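Local coordinates for protein putative glutathionylspermidine synthase (Methylobacillus flagellatus, PDB 3N6X) that is of unproven function but probably works as a circularly permuted ATP-grasp ligase, perhaps joining glutathione to spermidine, at residues A[142-147]-A[432-437]; A[90-95]-A[439-444]. All coordinates share one frame; numbering follows the deposited sequence.

Contact 1. Residues A[142-147]-A[432-437]; sequences AHIAGV and FVLSGK
The carbonyl oxygen of V433 is gripped from two quarters: A145 N donates to it at 3.0 Å, in the carbonyl plane, and a buried water sits 2.8 Å from the same V433 O. That water also lies 2.7 Å from A142 O and is hydrogen-bonded to S435 OG, bridging the end of strand 423-435 and the loop leading into strand 144-151; with other acceptors nearby, it cannot serve all at once. V433 N returns a bond to A145 O at 2.8 Å, nearly straight at 161°, so A145 and V433 form an antiparallel hydrogen-bonded pair. The next bond, S435 N to H143 O, is still straight, but its donor is tilted 29° from the carbonyl plane, where the backbone of H143 is no longer extended.

The two faces of the sheet differ. On one, I144 and L434 lie side by side and point the same way, I144 CG1 touching L434 CD2 at 3.8 Å, while I144 CG2 meets the F432 ring at its edge; Y199 and L203 of helix 199-209 cover I144. On the other, A145 and V433 face helix 81-105, and V433 CG2 reaches V147 CG2 at 4.3 Å.

With every touching residue buried, backbone pairing and a shared water serve H143 O, V433 O and the A145 amide and carbonyl, and the apolar side chains can pack against a helix on each face.

Contact 2. Residues A[90-95]-A[439-444]; sequences GAIQRV and VSLVPG
I92 projects from helix 81-105 toward strand 439-441 and meets V439 and L441, two residues that point to the same side of the strand. It runs alongside each of them, pointing the other way, so the side chains overlap along their flanks. Its branches divide the work. CG2 lies against V439 CG1 at 3.8 Å, whereas I92 CG1 presses on L441 CD1 at 3.4 Å, a tight approach of a methylene to a methyl. With CG1 beside the backbone N (chi1 -73°) and the chain then extended, I92 CD1 is carried on over the strand to 3.8 Å from V439 O.

L441 answers with one methyl. Its chi2 of 97° is away from the staggered positions, though at this resolution that may be partly a matter of fitting. The same L441 CD1 also comes within 4.3 Å of A91 CB, one residue back along the helix. Cutting I92 back to an alanine would remove both the CG1 and CG2 contacts, and is likely to leave V439 and the L441 methyl without the aliphatic neighbour they share.

The axes of helix residues 90-95 and strand 439-441 pass within 8.7 Å, at 142° between their directions, and V433 of strand 423-435 packs on A91, V95 and V439 alike. On other sides of the same helix, Q93 bonds to E337 and R94 makes a salt bridge to D162. No hydrogen bond crosses from helix to strand here: the adhesion is apolar and rests on the fit of branched side chains, I92 foremost, while S440 pairs through its backbone with L434 in the sheet.

Contact 1 is fully buried and joins two neighbouring antiparallel strands of the sheet; contact 2 lies nearer the surface and lays a helix over that sheet. Their centres are about 7 Å apart and they meet directly. Strand 439-441 follows strand 423-435 in the chain and pairs with it, L434 N probably hydrogen-bonding to S440 O at 2.8 Å, and V433 CG1 packs on V439 CG1 at 3.6 Å. Helix 81-105 spans the two: V95 CG2 packs on A145 CB, and A91 CB on V433 CG2. The chemistry divides accordingly. Contact 1 combines peptide hydrogen bonds and a water with apolar packing, whereas contact 2 has no hydrogen bond across it.

Contact 1. Residues A[142-147]-A[432-437]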
# COMPACT_ATOMS: atom_id res chain seq x y z
N ALA A 142 -10.83 -7.60 -1.65
CA ALA A 142 -9.52 -7.00 -1.81
C ALA A 142 -8.53 -8.09 -2.14
O ALA A 142 -7.92 -8.69 -1.24
CB ALA A 142 -9.10 -6.28 -0.52
N HIS A 143 -8.40 -8.39 -3.45
CA HIS A 143 -7.47 -9.41 -3.99
C HIS A 143 -6.05 -8.97 -3.72
O HIS A 143 -5.18 -9.79 -3.46
CB HIS A 143 -7.73 -9.62 -5.51
CG HIS A 143 -9.14 -10.01 -5.80
ND1 HIS A 143 -10.17 -9.09 -5.74
CD2 HIS A 143 -9.67 -11.24 -6.03
CE1 HIS A 143 -11.29 -9.77 -5.97
NE2 HIS A 143 -11.04 -11.07 -6.15
N ILE A 144 -5.83 -7.63 -3.73
CA ILE A 144 -4.57 -7.02 -3.34
C ILE A 144 -4.86 -5.96 -2.27
O ILE A 144 -5.69 -5.06 -2.49
CB ILE A 144 -3.81 -6.39 -4.53
CG1 ILE A 144 -3.72 -7.35 -5.74
CG2 ILE A 144 -2.41 -5.87 -4.09
CD1 ILE A 144 -3.13 -6.73 -6.95
N ALA A 145 -4.14 -6.03 -1.15
CA ALA A 145 -4.26 -5.07 -0.07
C ALA A 145 -2.89 -4.57 0.33
O ALA A 145 -2.02 -5.37 0.67
CB ALA A 145 -4.94 -5.72 1.12
N GLY A 146 -2.71 -3.27 0.26
CA GLY A 146 -1.49 -2.61 0.73
C GLY A 146 -1.67 -2.15 2.16
O GLY A 146 -2.72 -1.61 2.51
N VAL A 147 -0.70 -2.43 3.02
CA VAL A 147 -0.77 -2.08 4.44
C VAL A 147 0.40 -1.17 4.77
O VAL A 147 1.53 -1.63 4.74
CB VAL A 147 -0.77 -3.36 5.35
CG1 VAL A 147 -0.98 -2.99 6.82
CG2 VAL A 147 -1.83 -4.37 4.90
N PHE A 432 2.40 -6.19 0.48
CA PHE A 432 1.20 -6.38 -0.32
C PHE A 432 0.58 -7.72 -0.02
O PHE A 432 1.17 -8.74 -0.32
CB PHE A 432 1.53 -6.24 -1.82
CG PHE A 432 2.07 -4.88 -2.21
CD1 PHE A 432 3.42 -4.57 -2.05
CD2 PHE A 432 1.21 -3.89 -2.69
CE1 PHE A 432 3.90 -3.29 -2.37
CE2 PHE A 432 1.70 -2.61 -3.01
CZ PHE A 432 3.04 -2.32 -2.85
N VAL A 433 -0.60 -7.73 0.58
CA VAL A 433 -1.27 -8.97 0.93
C VAL A 433 -2.09 -9.45 -0.26
O VAL A 433 -2.92 -8.70 -0.78
CB VAL A 433 -2.12 -8.85 2.22
CG1 VAL A 433 -2.79 -10.17 2.55
CG2 VAL A 433 -1.27 -8.36 3.39
N LEU A 434 -1.89 -10.72 -0.66
CA LEU A 434 -2.59 -11.31 -1.79
C LEU A 434 -3.59 -12.35 -1.34
O LEU A 434 -3.22 -13.28 -0.65
CB LEU A 434 -1.58 -11.92 -2.80
CG LEU A 434 -0.56 -10.91 -3.40
CD1 LEU A 434 0.43 -11.62 -4.29
CD2 LEU A 434 -1.27 -9.80 -4.19
N SER A 435 -4.86 -12.18 -1.72
CA SER A 435 -5.92 -13.12 -1.37
C SER A 435 -6.54 -13.71 -2.63
O SER A 435 -7.09 -12.99 -3.46
CB SER A 435 -7.01 -12.45 -0.54
OG SER A 435 -6.51 -11.74 0.58
N GLY A 436 -6.44 -15.02 -2.76
CA GLY A 436 -7.05 -15.79 -3.83
C GLY A 436 -7.80 -16.92 -3.19
O GLY A 436 -8.73 -16.69 -2.41
N LYS A 437 -7.31 -18.15 -3.37
CA LYS A 437 -7.88 -19.26 -2.61
C LYS A 437 -7.21 -19.31 -1.25
O LYS A 437 -7.82 -19.74 -0.28
CB LYS A 437 -7.77 -20.59 -3.37
CG LYS A 437 -9.01 -20.86 -4.24
CD LYS A 437 -8.83 -22.05 -5.19
CE LYS A 437 -9.71 -21.93 -6.42
NZ LYS A 437 -11.17 -21.96 -6.09
O HOH W 1 -5.59 -9.34 -0.10

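Contact 2. Residues A[90-95]-A[439-444]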
# COMPACT_ATOMS: atom_id res chain seq x y z
N GLY A 90 0.29 -10.72 11.20
CA GLY A 90 -0.48 -9.52 11.52
C GLY A 90 -1.21 -8.93 10.33
O GLY A 90 -2.38 -8.56 10.44
N ALA A 91 -0.51 -8.84 9.17
CA ALA A 91 -1.09 -8.30 7.93
C ALA A 91 -2.17 -9.22 7.36
O ALA A 91 -3.22 -8.72 6.95
CB ALA A 91 0.01 -8.06 6.89
N ILE A 92 -1.95 -10.56 7.39
CA ILE A 92 -2.94 -11.54 6.90
C ILE A 92 -4.21 -11.50 7.77
O ILE A 92 -5.32 -11.54 7.24
CB ILE A 92 -2.32 -12.98 6.83
CG1 ILE A 92 -1.33 -13.09 5.66
CG2 ILE A 92 -3.42 -14.07 6.74
CD1 ILE A 92 -0.36 -14.30 5.73
N GLN A 93 -4.03 -11.40 9.11
CA GLN A 93 -5.14 -11.34 10.05
C GLN A 93 -6.02 -10.14 9.76
O GLN A 93 -7.25 -10.27 9.69
CB GLN A 93 -4.62 -11.29 11.51
CG GLN A 93 -5.74 -11.16 12.54
CD GLN A 93 -5.24 -10.70 13.87
OE1 GLN A 93 -4.72 -9.59 14.02
NE2 GLN A 93 -5.44 -11.52 14.87
N ARG A 94 -5.38 -8.95 9.56
CA ARG A 94 -6.06 -7.69 9.29
C ARG A 94 -6.82 -7.74 7.98
O ARG A 94 -7.99 -7.36 7.94
CB ARG A 94 -5.03 -6.55 9.29
CG ARG A 94 -5.68 -5.17 9.27
CD ARG A 94 -4.64 -4.06 9.31
NE ARG A 94 -5.28 -2.74 9.24
CZ ARG A 94 -5.52 -1.97 10.30
NH1 ARG A 94 -5.18 -2.38 11.52
NH2 ARG A 94 -6.10 -0.79 10.15
N VAL A 95 -6.18 -8.25 6.92
CA VAL A 95 -6.79 -8.35 5.59
C VAL A 95 -7.93 -9.37 5.57
O VAL A 95 -8.96 -9.10 4.95
CB VAL A 95 -5.72 -8.55 4.49
CG1 VAL A 95 -6.35 -8.92 3.14
CG2 VAL A 95 -4.86 -7.31 4.36
N VAL A 439 -4.46 -16.73 1.49
CA VAL A 439 -3.99 -15.39 1.80
C VAL A 439 -2.49 -15.46 2.09
O VAL A 439 -2.06 -16.23 2.95
CB VAL A 439 -4.80 -14.74 2.95
CG1 VAL A 439 -4.42 -13.28 3.12
CG2 VAL A 439 -6.31 -14.88 2.70
N SER A 440 -1.69 -14.72 1.32
CA SER A 440 -0.24 -14.79 1.44
C SER A 440 0.43 -13.47 1.14
O SER A 440 -0.21 -12.54 0.63
CB SER A 440 0.32 -15.88 0.51
OG SER A 440 0.03 -15.61 -0.86
N LEU A 441 1.72 -13.37 1.49
CA LEU A 441 2.56 -12.23 1.23
C LEU A 441 3.82 -12.73 0.58
O LEU A 441 4.41 -13.69 1.08
CB LEU A 441 2.96 -11.53 2.54
CG LEU A 441 1.98 -10.57 3.13
CD1 LEU A 441 1.17 -11.25 4.20
CD2 LEU A 441 2.69 -9.41 3.75
N VAL A 442 4.27 -12.07 -0.47
CA VAL A 442 5.59 -12.34 -1.04
C VAL A 442 6.58 -11.67 -0.04
O VAL A 442 6.24 -10.63 0.51
CB VAL A 442 5.70 -11.76 -2.49
CG1 VAL A 442 7.15 -11.54 -2.91
CG2 VAL A 442 4.97 -12.65 -3.49
N PRO A 443 7.72 -12.32 0.33
CA PRO A 443 8.60 -11.71 1.35
C PRO A 443 9.35 -10.47 0.88
O PRO A 443 10.58 -10.47 0.72
CB PRO A 443 9.53 -12.86 1.73
CG PRO A 443 9.58 -13.71 0.52
CD PRO A 443 8.24 -13.62 -0.14
N GLY A 444 8.60 -9.40 0.70
CA GLY A 444 9.13 -8.11 0.29
C GLY A 444 8.17 -7.00 0.58
O GLY A 444 7.00 -7.25 0.90